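PDB 4FE9: outer membrane protein SusF from Bacteroides thetaiotaomicron, which binds starch at the bacterial cell surface through its carbohydrate-binding modules, before the polysaccharide is transported into the periplasm for degradation. Local coordinates for residues 204-207 with 208-211; 243-247 with 248-252; 420-423 with 424-427; 439-443 with 444-448. All coordinates share one frame; numbering follows the deposited sequence. Where two conformers were deposited one is given.

Interaction 1. Residues 204-207 with 208-211; sequences DIDW and TKAL. With GLC (alpha-D-glucopyranose), chain B; GLC (alpha-D-glucopyranose), chain C; EDO (1,2-ethanediol), chain G.
A local turn contact joins Asp-206 to Thr-208 and Lys-209 at the surface of the first carbohydrate-binding module, where strand 204-205 ends and the chain makes a single 3-10 turn. Asp-206 takes bonds from the turn at both OD1 and its backbone O. OD1 takes the hydroxyl of Thr-208, OG1 to OD1 2.6 Å, from 40° above the carboxylate plane, and also a weak bond from Thr-208 N. With chi1 of Thr-208 at 68°, OG1 sits between its own backbone N and carbonyl carbon, which turns the hydroxyl back toward that carboxylate. The backbone closes the same turn, Lys-209 N donating to Asp-206 O at 2.9 Å. The lysine chain runs over the same side of the carboxylate, its CE 3.6 Å from Asp-206 OD2, while the salt bridge from NZ to OD2 is long at 3.8 Å.

The indole of Trp-207 meets the sugars instead. Two glucose units lie over one of its faces, C1 of the chain B unit 3.7 Å from CE3 and C6 of the chain C unit 3.7 Å from NE1. Ile-205 CG2 backs the opposite face, and Trp-162, also of the glycan pocket, packs against the ring. Ala-210, just beyond the turn, touches Lys-193, whose NZ is hydrogen-bonded to glucose.

The two halves thus differ in chemistry: polar bonds set the backbone that presents the tryptophan, whereas the ring itself offers the sugars a flat apolar platform by van der Waals contact, consistent with CH-pi stacking, as aromatic residues of starch-binding modules commonly do.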
loop_
_atom_site.group_PDB
_atom_site.type_symbol
_atom_site.label_atom_id
_atom_site.label_comp_id
_atom_site.label_asym_id
_atom_site.label_seq_id
_atom_site.Cartn_x
_atom_site.Cartn_y
_atom_site.Cartn_z
ATOM N N ASP A 204 -30.730 -8.352 -17.035
ATOM C CA ASP A 204 -30.850 -9.572 -16.219
ATOM C C ASP A 204 -29.497 -9.988 -15.611
ATOM O O ASP A 204 -28.438 -9.897 -16.276
ATOM C CB ASP A 204 -31.438 -10.720 -17.052
ATOM C CG ASP A 204 -31.465 -12.076 -16.279
ATOM O OD1 ASP A 204 -32.305 -12.221 -15.368
ATOM O OD2 ASP A 204 -30.634 -12.991 -16.594
ATOM N N ILE A 205 -29.527 -10.396 -14.339
ATOM C CA ILE A 205 -28.341 -10.873 -13.642
ATOM C C ILE A 205 -28.604 -12.307 -13.171
ATOM O O ILE A 205 -29.689 -12.610 -12.654
ATOM C CB ILE A 205 -28.063 -10.013 -12.410
ATOM C CG1 ILE A 205 -27.861 -8.558 -12.813
ATOM C CG2 ILE A 205 -26.857 -10.577 -11.598
ATOM C CD1 ILE A 205 -27.587 -7.592 -11.624
ATOM N N ASP A 206 -27.668 -13.212 -13.462
ATOM C CA ASP A 206 -27.766 -14.581 -12.973
ATOM C C ASP A 206 -27.192 -14.630 -11.567
ATOM O O ASP A 206 -25.961 -14.584 -11.367
ATOM C CB ASP A 206 -27.005 -15.537 -13.898
ATOM C CG ASP A 206 -27.171 -16.983 -13.499
ATOM O OD1 ASP A 206 -27.598 -17.261 -12.334
ATOM O OD2 ASP A 206 -26.989 -17.842 -14.381
ATOM N N TRP A 207 -28.085 -14.542 -10.591
ATOM C CA TRP A 207 -27.676 -14.466 -9.192
ATOM C C TRP A 207 -26.831 -15.641 -8.744
ATOM O O TRP A 207 -26.083 -15.518 -7.795
ATOM C CB TRP A 207 -28.911 -14.337 -8.281
ATOM C CG TRP A 207 -29.762 -13.149 -8.657
ATOM C CD1 TRP A 207 -31.027 -13.171 -9.168
ATOM C CD2 TRP A 207 -29.362 -11.782 -8.623
ATOM N NE1 TRP A 207 -31.472 -11.881 -9.387
ATOM C CE2 TRP A 207 -30.469 -11.010 -9.049
ATOM C CE3 TRP A 207 -28.206 -11.121 -8.171
ATOM C CZ2 TRP A 207 -30.446 -9.609 -9.060
ATOM C CZ3 TRP A 207 -28.195 -9.735 -8.163
ATOM C CH2 TRP A 207 -29.286 -8.995 -8.655
ATOM N N THR A 208 -27.045 -16.820 -9.341
ATOM C CA THR A 208 -26.215 -17.976 -8.988
ATOM C C THR A 208 -24.727 -17.767 -9.349
ATOM O O THR A 208 -23.878 -18.521 -8.918
ATOM C CB THR A 208 -26.714 -19.291 -9.627
ATOM O OG1 THR A 208 -26.522 -19.227 -11.046
ATOM C CG2 THR A 208 -28.185 -19.531 -9.322
ATOM N N LYS A 209 -24.403 -16.708 -10.076
ATOM C CA LYS A 209 -23.033 -16.548 -10.521
ATOM C C LYS A 209 -22.284 -15.485 -9.777
ATOM O O LYS A 209 -21.234 -15.079 -10.206
ATOM C CB LYS A 209 -22.954 -16.303 -12.043
ATOM C CG LYS A 209 -23.666 -17.338 -12.851
ATOM C CD LYS A 209 -23.139 -17.420 -14.293
ATOM C CE LYS A 209 -23.586 -18.730 -14.931
ATOM N NZ LYS A 209 -23.879 -18.558 -16.388
ATOM N N ALA A 210 -22.845 -15.011 -8.659
ATOM C CA ALA A 210 -22.202 -13.975 -7.846
ATOM C C ALA A 210 -20.841 -14.356 -7.326
ATOM O O ALA A 210 -20.652 -15.460 -6.809
ATOM C CB ALA A 210 -23.096 -13.598 -6.670
ATOM N N LEU A 211 -19.965 -13.369 -7.242
ATOM C CA LEU A 211 -18.852 -13.430 -6.351
ATOM C C LEU A 211 -19.104 -12.501 -5.174
ATOM O O LEU A 211 -19.540 -11.355 -5.353
ATOM C CB LEU A 211 -17.574 -13.007 -7.064
ATOM C CG LEU A 211 -17.326 -13.750 -8.399
ATOM C CD1 LEU A 211 -16.222 -13.083 -9.138
ATOM C CD2 LEU A 211 -16.970 -15.233 -8.125
HETATM C C1 GLC B . -30.013 -10.379 -5.000
HETATM C C2 GLC B . -28.631 -10.601 -4.400
HETATM C C3 GLC B . -28.692 -10.421 -2.882
HETATM C C4 GLC B . -29.219 -9.037 -2.563
HETATM C C5 GLC B . -30.556 -8.806 -3.258
HETATM C C6 GLC B . -30.957 -7.353 -3.074
HETATM O O2 GLC B . -28.215 -11.948 -4.662
HETATM O O3 GLC B . -27.377 -10.564 -2.366
HETATM O O4 GLC B . -29.371 -8.870 -1.164
HETATM O O5 GLC B . -30.450 -9.045 -4.698
HETATM O O6 GLC B . -32.260 -7.184 -3.576
HETATM C C1 GLC C . -33.720 -14.154 -5.532
HETATM C C2 GLC C . -32.263 -14.607 -5.502
HETATM C C3 GLC C . -31.460 -13.596 -4.735
HETATM C C4 GLC C . -31.606 -12.194 -5.311
HETATM C C5 GLC C . -33.067 -11.823 -5.506
HETATM C C6 GLC C . -33.164 -10.557 -6.371
HETATM O O2 GLC C . -32.172 -15.851 -4.804
HETATM O O3 GLC C . -30.089 -13.932 -4.763
HETATM O O4 GLC C . -30.917 -11.296 -4.398
HETATM O O5 GLC C . -33.767 -12.880 -6.205
HETATM O O6 GLC C . -34.419 -9.924 -6.130
HETATM C C1 EDO G . -32.096 -9.107 -12.113
HETATM O O1 EDO G . -31.934 -10.225 -13.014
HETATM C C2 EDO G . -32.111 -7.790 -12.871
HETATM O O2 EDO G . -33.440 -7.458 -13.310
#

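Interaction 2. Residues 243-247 with 248-252; sequences ISFDA and FNYRF
Phe-245 turns the edge of its ring toward the face of Tyr-250 in an offset edge-to-face pair, the centroids 5.7 Å apart and the planes at 73°. The closest carbons are Phe-245 CZ and Tyr-250 CE2, 4.0 Å apart, and Arg-251 O also lies near the plane of the phenylalanine ring at its edge. Over one face of Phe-245, toward the rim, sits Ala-247 N; over one face of Tyr-250, likewise off-centre, sits Ala-247 CA. Tyr-153 and Trp-227 extend the cluster with further edge-to-face pairs, to Phe-245 and Tyr-250 respectively.

Strands 241-246 and 251-256 form an antiparallel hairpin of the module's eight-stranded sheet. Tyr-250 and Arg-251 both lie opposite Asp-246, a G1 beta bulge, with Tyr-250 at positive phi. Asp-246 N donates to Arg-251 O at 2.9 Å, almost straight at 174°, while the return bond from Arg-251 N is weak.

The side chain of Asp-246 spans the turn. OD1 accepts two backbone N-H groups: Phe-248 N at 2.9 Å, nearly along the C-O direction, and Asn-249 N at 3.0 Å, from well above the carboxylate plane. OD2 takes Asn-249 ND2 on its syn side at 2.8 Å, with the amide plane 74° from the carboxylate. The other end of that amide, OD1, bonds to Ser-105 OG, and Arg-251 reaches away to a salt bridge with Asp-222.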
loop_
_atom_site.group_PDB
_atom_site.type_symbol
_atom_site.label_atom_id
_atom_site.label_comp_id
_atom_site.label_asym_id
_atom_site.label_seq_id
_atom_site.Cartn_x
_atom_site.Cartn_y
_atom_site.Cartn_z
ATOM N N ILE A 243 -13.275 0.052 -4.203
ATOM C CA ILE A 243 -13.489 -1.364 -4.039
ATOM C C ILE A 243 -12.474 -2.079 -4.934
ATOM O O ILE A 243 -12.322 -1.698 -6.087
ATOM C CB ILE A 243 -14.878 -1.757 -4.515
ATOM C CG1 ILE A 243 -15.945 -1.172 -3.602
ATOM C CG2 ILE A 243 -15.033 -3.297 -4.531
ATOM C CD1 ILE A 243 -17.342 -1.367 -4.177
ATOM N N SER A 244 -11.620 -2.914 -4.332
ATOM C CA SER A 244 -10.593 -3.642 -5.104
ATOM C C SER A 244 -10.839 -5.118 -5.076
ATOM O O SER A 244 -11.151 -5.680 -4.011
ATOM C CB SER A 244 -9.202 -3.357 -4.565
ATOM O OG SER A 244 -8.902 -1.985 -4.705
ATOM N N PHE A 245 -10.602 -5.771 -6.206
ATOM C CA PHE A 245 -10.871 -7.198 -6.354
ATOM C C PHE A 245 -9.666 -7.852 -7.053
ATOM O O PHE A 245 -9.293 -7.451 -8.161
ATOM C CB PHE A 245 -12.134 -7.405 -7.203
ATOM C CG PHE A 245 -12.312 -8.817 -7.691
ATOM C CD1 PHE A 245 -12.052 -9.897 -6.850
ATOM C CD2 PHE A 245 -12.687 -9.071 -9.018
ATOM C CE1 PHE A 245 -12.203 -11.192 -7.285
ATOM C CE2 PHE A 245 -12.864 -10.377 -9.468
ATOM C CZ PHE A 245 -12.574 -11.448 -8.613
ATOM N N ASP A 246 -8.986 -8.747 -6.334
ATOM C CA ASP A 246 -7.814 -9.458 -6.855
ATOM C C ASP A 246 -8.261 -10.814 -7.359
ATOM O O ASP A 246 -8.686 -11.689 -6.573
ATOM C CB ASP A 246 -6.779 -9.593 -5.720
ATOM C CG ASP A 246 -5.514 -10.343 -6.134
ATOM O OD1 ASP A 246 -5.544 -11.143 -7.129
ATOM O OD2 ASP A 246 -4.514 -10.220 -5.371
ATOM N N ALA A 247 -8.339 -10.953 -8.665
ATOM C CA ALA A 247 -8.944 -12.125 -9.253
ATOM C C ALA A 247 -7.920 -13.267 -9.450
ATOM O O ALA A 247 -8.202 -14.250 -10.159
ATOM C CB ALA A 247 -9.606 -11.776 -10.579
ATOM N N PHE A 248 -6.754 -13.145 -8.816
ATOM C CA PHE A 248 -5.802 -14.256 -8.774
ATOM C C PHE A 248 -5.770 -14.875 -7.370
ATOM O O PHE A 248 -6.064 -16.063 -7.209
ATOM C CB PHE A 248 -4.396 -13.783 -9.184
ATOM C CG PHE A 248 -3.324 -14.841 -9.021
ATOM C CD1 PHE A 248 -3.291 -15.946 -9.875
ATOM C CD2 PHE A 248 -2.474 -14.825 -7.904
ATOM C CE1 PHE A 248 -2.359 -16.972 -9.692
ATOM C CE2 PHE A 248 -1.534 -15.851 -7.701
ATOM C CZ PHE A 248 -1.474 -16.930 -8.614
ATOM N N ASN A 249 -5.587 -14.018 -6.360
ATOM C CA ASN A 249 -5.721 -14.415 -4.947
ATOM C C ASN A 249 -7.155 -14.495 -4.421
ATOM O O ASN A 249 -7.387 -15.096 -3.385
ATOM C CB ASN A 249 -4.894 -13.507 -4.056
ATOM C CG ASN A 249 -3.442 -13.547 -4.409
ATOM O OD1 ASN A 249 -2.822 -14.627 -4.393
ATOM N ND2 ASN A 249 -2.929 -12.428 -4.918
ATOM N N TYR A 250 -8.118 -14.002 -5.213
ATOM C CA TYR A 250 -9.568 -13.913 -4.794
ATOM C C TYR A 250 -9.781 -13.255 -3.439
ATOM O O TYR A 250 -10.156 -13.904 -2.465
ATOM C CB TYR A 250 -10.264 -15.256 -4.871
ATOM C CG TYR A 250 -10.731 -15.563 -6.245
ATOM C CD1 TYR A 250 -9.819 -15.948 -7.236
ATOM C CD2 TYR A 250 -12.021 -15.219 -6.640
ATOM C CE1 TYR A 250 -10.220 -16.067 -8.583
ATOM C CE2 TYR A 250 -12.433 -15.354 -7.976
ATOM C CZ TYR A 250 -11.523 -15.714 -8.941
ATOM O OH TYR A 250 -11.969 -15.918 -10.225
ATOM N N ARG A 251 -9.419 -11.999 -3.368
ATOM C CA ARG A 251 -9.572 -11.224 -2.161
ATOM C C ARG A 251 -10.151 -9.889 -2.598
ATOM O O ARG A 251 -9.935 -9.474 -3.743
ATOM C CB ARG A 251 -8.204 -10.976 -1.519
ATOM C CG ARG A 251 -7.830 -12.040 -0.437
ATOM C CD ARG A 251 -6.968 -11.422 0.707
ATOM N NE ARG A 251 -7.157 -12.169 1.938
ATOM C CZ ARG A 251 -7.639 -11.663 3.060
ATOM N NH1 ARG A 251 -7.791 -10.357 3.189
ATOM N NH2 ARG A 251 -7.784 -12.444 4.115
ATOM N N PHE A 252 -10.794 -9.179 -1.656
ATOM C CA PHE A 252 -11.332 -7.857 -1.926
ATOM C C PHE A 252 -10.964 -6.948 -0.778
ATOM O O PHE A 252 -10.749 -7.419 0.353
ATOM C CB PHE A 252 -12.835 -7.937 -2.078
ATOM C CG PHE A 252 -13.570 -8.131 -0.771
ATOM C CD1 PHE A 252 -13.961 -9.407 -0.361
ATOM C CD2 PHE A 252 -13.823 -7.041 0.069
ATOM C CE1 PHE A 252 -14.616 -9.597 0.869
ATOM C CE2 PHE A 252 -14.450 -7.209 1.298
ATOM C CZ PHE A 252 -14.863 -8.483 1.704
#

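Interaction 3. Residues 420-423 with 424-427; sequences AVSA and GDWW
Val-421 lays its CG1 methyl against Asp-425, 3.5 Å from CB and 3.4 Å from the carbonyl O of the same residue, the two side chains crossing at about a right angle. That methyl is the branch anti to the backbone N (chi1 178°), which carries it against Asp-425. Next to it, Ser-422 O accepts Asp-425 N at 2.8 Å and Ala-423 O accepts Trp-426 N at 3.1 Å; in both bonds the donor stands well above the carbonyl plane. Ala-423 O serves a second purpose too, lying near the plane of the Trp-426 indole at its edge, 3.3 Å from CD1.

A water links Ser-422 N, at the start of the turn, to the carboxylate of Asp-425. It accepts from Ser-422 N and donates to Asp-425 OD2.

Farther out, Trp-426 packs on Arg-413 and Cys-415 of strand 410-415, with Trp-427 CB over the centre of its ring, and Ala-423 touches Leu-385. Successive i to i+3 backbone bonds are the signature of a 3-10 helix, here a short one in the loop joining strands 410-415 and 430-434 of the third carbohydrate-binding module.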
loop_
_atom_site.group_PDB
_atom_site.type_symbol
_atom_site.label_atom_id
_atom_site.label_comp_id
_atom_site.label_asym_id
_atom_site.label_seq_id
_atom_site.Cartn_x
_atom_site.Cartn_y
_atom_site.Cartn_z
ATOM N N ALA A 420 7.676 9.300 -8.266
ATOM C CA ALA A 420 6.351 8.675 -8.467
ATOM C C ALA A 420 5.659 9.174 -9.739
ATOM O O ALA A 420 4.671 8.592 -10.177
ATOM C CB ALA A 420 5.459 8.916 -7.250
ATOM N N VAL A 421 6.123 10.300 -10.285
ATOM C CA VAL A 421 5.472 10.897 -11.479
ATOM C C VAL A 421 6.315 10.650 -12.746
ATOM O O VAL A 421 7.523 10.870 -12.742
ATOM C CB VAL A 421 5.256 12.435 -11.299
ATOM C CG1 VAL A 421 4.598 13.074 -12.598
ATOM C CG2 VAL A 421 4.423 12.715 -10.062
ATOM N N SER A 422 5.675 10.187 -13.814
ATOM C CA SER A 422 6.394 9.887 -15.050
ATOM C C SER A 422 6.992 11.165 -15.673
ATOM O O SER A 422 6.443 12.257 -15.523
ATOM C CB SER A 422 5.473 9.215 -16.053
ATOM O OG SER A 422 4.583 10.157 -16.623
ATOM N N ALA A 423 8.095 11.011 -16.395
ATOM C CA ALA A 423 8.798 12.174 -16.978
ATOM C C ALA A 423 7.895 12.917 -17.974
ATOM O O ALA A 423 7.949 14.144 -18.081
ATOM C CB ALA A 423 10.098 11.728 -17.663
ATOM N N GLY A 424 7.078 12.162 -18.702
ATOM C CA GLY A 424 6.069 12.740 -19.576
ATOM C C GLY A 424 5.158 13.726 -18.838
ATOM O O GLY A 424 4.624 14.639 -19.440
ATOM N N ASP A 425 4.985 13.508 -17.533
ATOM C CA ASP A 425 4.095 14.311 -16.705
ATOM C C ASP A 425 4.866 15.303 -15.835
ATOM O O ASP A 425 4.400 15.704 -14.752
ATOM C CB ASP A 425 3.263 13.401 -15.807
ATOM C CG ASP A 425 2.181 12.630 -16.585
ATOM O OD1 ASP A 425 1.907 12.985 -17.758
ATOM O OD2 ASP A 425 1.618 11.676 -16.004
ATOM N N TRP A 426 6.008 15.756 -16.341
ATOM C CA TRP A 426 6.775 16.806 -15.661
ATOM C C TRP A 426 5.909 18.036 -15.371
ATOM O O TRP A 426 6.068 18.672 -14.342
ATOM C CB TRP A 426 7.977 17.214 -16.514
ATOM C CG TRP A 426 7.588 17.875 -17.789
ATOM C CD1 TRP A 426 7.290 17.261 -18.963
ATOM C CD2 TRP A 426 7.288 19.269 -17.976
ATOM N NE1 TRP A 426 6.876 18.192 -19.900
ATOM C CE2 TRP A 426 6.889 19.434 -19.320
ATOM C CE3 TRP A 426 7.364 20.397 -17.149
ATOM C CZ2 TRP A 426 6.518 20.682 -19.849
ATOM C CZ3 TRP A 426 7.013 21.646 -17.678
ATOM C CH2 TRP A 426 6.616 21.777 -19.019
ATOM N N TRP A 427 4.934 18.311 -16.246
ATOM C CA TRP A 427 4.153 19.569 -16.137
ATOM C C TRP A 427 3.154 19.501 -14.960
ATOM O O TRP A 427 2.497 20.475 -14.651
ATOM C CB TRP A 427 3.394 19.821 -17.418
ATOM C CG TRP A 427 2.649 18.625 -17.877
ATOM C CD1 TRP A 427 3.105 17.655 -18.725
ATOM C CD2 TRP A 427 1.341 18.233 -17.488
ATOM N NE1 TRP A 427 2.172 16.667 -18.853
ATOM C CE2 TRP A 427 1.087 16.978 -18.085
ATOM C CE3 TRP A 427 0.368 18.790 -16.631
ATOM C CZ2 TRP A 427 -0.149 16.318 -17.967
ATOM C CZ3 TRP A 427 -0.857 18.099 -16.470
ATOM C CH2 TRP A 427 -1.083 16.865 -17.112
HETATM O O HOH W 1 2.517 10.282 -14.105
#

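Interaction 4. Residues 439-443 with 444-448; sequences AYRGN and GGDQA. With EDO (1,2-ethanediol), chain F.
Gly-444 O is gripped from two directions: Arg-441 NE donates to it at 2.8 Å, with the oxygen in the guanidinium plane, and a water donates to it at 3.2 Å. The same water accepts from Arg-441 NH1, so the water bridges Arg-441 NH1 and Gly-444 O. The arginine chain runs extended from CG to NE, and with CG anti to the backbone N (chi1 168°) it stretches alongside the returning backbone. The peptide between Gly-445 and Asp-446 lies over one face of the guanidinium, Asp-446 N above its centre. NH2 makes a salt bridge to Asp-446 OD2 at 3.1 Å, the carboxylate standing almost perpendicular (88°) to the guanidinium, and has a second anionic partner in Glu-430. The two carboxylates balance its charge and probably fix the guanidinium's rotation.

Gln-447 crosses the loop to the strand side, its NE2 donating to Ala-439 O at 2.9 Å on a nearly straight path, 172°. The oxygen lies in the amide plane of Gln-447, though the donor stands well above the carbonyl plane of Ala-439. Its CD also rests 3.8 Å from Arg-441 CB.

Asn-443 OD1 accepts from Gly-290 N, and Gly-442 O receives Asn-289 ND2, both from the second carbohydrate-binding module. Gly-444 N to Arg-441 O, 3.1 Å, closes a type II' beta turn, with Gly-442 at positive phi in its second position, reversing the chain after strand 437-440.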
loop_
_atom_site.group_PDB
_atom_site.type_symbol
_atom_site.label_atom_id
_atom_site.label_comp_id
_atom_site.label_asym_id
_atom_site.label_seq_id
_atom_site.Cartn_x
_atom_site.Cartn_y
_atom_site.Cartn_z
ATOM N N ALA A 439 5.211 31.408 -8.715
ATOM C CA ALA A 439 3.804 31.003 -8.940
ATOM C C ALA A 439 3.752 29.549 -9.368
ATOM O O ALA A 439 4.125 29.208 -10.507
ATOM C CB ALA A 439 3.156 31.878 -10.018
ATOM N N TYR A 440 3.202 28.713 -8.500
ATOM C CA TYR A 440 3.042 27.314 -8.800
ATOM C C TYR A 440 1.811 27.081 -9.670
ATOM O O TYR A 440 0.682 27.474 -9.290
ATOM C CB TYR A 440 2.903 26.517 -7.500
ATOM C CG TYR A 440 4.132 26.577 -6.644
ATOM C CD1 TYR A 440 5.247 25.831 -6.964
ATOM C CD2 TYR A 440 4.233 27.499 -5.594
ATOM C CE1 TYR A 440 6.415 25.941 -6.231
ATOM C CE2 TYR A 440 5.402 27.620 -4.855
ATOM C CZ TYR A 440 6.473 26.802 -5.147
ATOM O OH TYR A 440 7.636 26.859 -4.379
ATOM N N ARG A 441 1.964 26.206 -10.654
ATOM C CA ARG A 441 0.824 25.831 -11.479
ATOM C C ARG A 441 -0.204 25.085 -10.639
ATOM O O ARG A 441 -1.398 25.363 -10.713
ATOM C CB ARG A 441 1.255 24.986 -12.680
ATOM C CG ARG A 441 0.060 24.327 -13.405
ATOM C CD ARG A 441 0.434 23.907 -14.823
ATOM N NE ARG A 441 -0.673 23.160 -15.442
ATOM C CZ ARG A 441 -0.604 22.561 -16.621
ATOM N NH1 ARG A 441 -1.717 22.057 -17.176
ATOM N NH2 ARG A 441 0.540 22.586 -17.311
ATOM N N GLY A 442 0.253 24.103 -9.861
ATOM C CA GLY A 442 -0.641 23.341 -9.036
ATOM C C GLY A 442 -1.651 22.560 -9.873
ATOM O O GLY A 442 -1.290 22.010 -10.926
ATOM N N ASN A 443 -2.932 22.669 -9.503
ATOM C CA ASN A 443 -4.036 22.060 -10.284
ATOM C C ASN A 443 -4.535 22.844 -11.487
ATOM O O ASN A 443 -5.538 22.451 -12.099
ATOM C CB ASN A 443 -5.228 21.734 -9.388
ATOM C CG ASN A 443 -4.948 20.593 -8.471
ATOM O OD1 ASN A 443 -4.464 19.535 -8.901
ATOM N ND2 ASN A 443 -5.180 20.802 -7.184
ATOM N N GLY A 444 -3.937 24.005 -11.745
ATOM C CA GLY A 444 -4.439 24.916 -12.773
ATOM C C GLY A 444 -3.936 24.476 -14.139
ATOM O O GLY A 444 -3.188 23.482 -14.250
ATOM N N GLY A 445 -4.409 25.152 -15.190
ATOM C CA GLY A 445 -3.960 24.864 -16.575
ATOM C C GLY A 445 -2.627 25.532 -16.882
ATOM O O GLY A 445 -1.930 26.060 -15.967
ATOM N N ASP A 446 -2.270 25.567 -18.159
ATOM C CA ASP A 446 -1.019 26.202 -18.555
ATOM C C ASP A 446 -1.011 27.606 -18.000
ATOM O O ASP A 446 -2.009 28.308 -18.086
ATOM C CB ASP A 446 -0.918 26.265 -20.069
ATOM C CG ASP A 446 -0.681 24.885 -20.704
ATOM O OD1 ASP A 446 -0.742 24.794 -21.941
ATOM O OD2 ASP A 446 -0.319 23.941 -19.981
ATOM N N GLN A 447 0.140 28.040 -17.507
ATOM C CA GLN A 447 0.301 29.397 -17.015
ATOM C C GLN A 447 0.570 30.351 -18.158
ATOM O O GLN A 447 1.053 29.941 -19.227
ATOM C CB GLN A 447 1.427 29.460 -15.957
ATOM C CG GLN A 447 1.095 28.623 -14.691
ATOM C CD GLN A 447 2.236 28.548 -13.706
ATOM O OE1 GLN A 447 3.287 27.968 -14.063
ATOM N NE2 GLN A 447 2.084 29.075 -12.575
ATOM N N ALA A 448 0.262 31.617 -17.941
ATOM C CA ALA A 448 0.627 32.670 -18.901
ATOM C C ALA A 448 2.127 32.675 -19.169
ATOM O O ALA A 448 2.923 32.348 -18.277
ATOM C CB ALA A 448 0.152 34.047 -18.398
HETATM C C1 EDO F . 7.801 25.302 -1.433
HETATM O O1 EDO F . 8.353 24.518 -2.500
HETATM C C2 EDO F . 6.379 24.841 -1.223
HETATM O O2 EDO F . 5.775 25.657 -0.218
HETATM O O HOH W 2 -4.299 20.948 -15.947
#

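How the interactions relate
Interactions 1 and 2 belong to the first carbohydrate-binding module, 3 and 4 to the third, and each pair meets: Leu-211 CD1 packs 4.0 Å from Phe-245 CZ, and Trp-427 CE3 lies 3.9 Å from Arg-441 NH2. Interaction 2 is the partly buried one, a strand-to-strand hairpin with an aromatic cluster on one side and an aspartate bracing its turn. The other three sit at the surface. In 204-211 and 420-427 an aspartate accompanies a 3-10 turn, directly bonded in the first but water-linked in the second; 439-448 relies instead on arginine. Only interaction 1 touches bound glucose. Centres of 1 and 4 are about 48 Å apart.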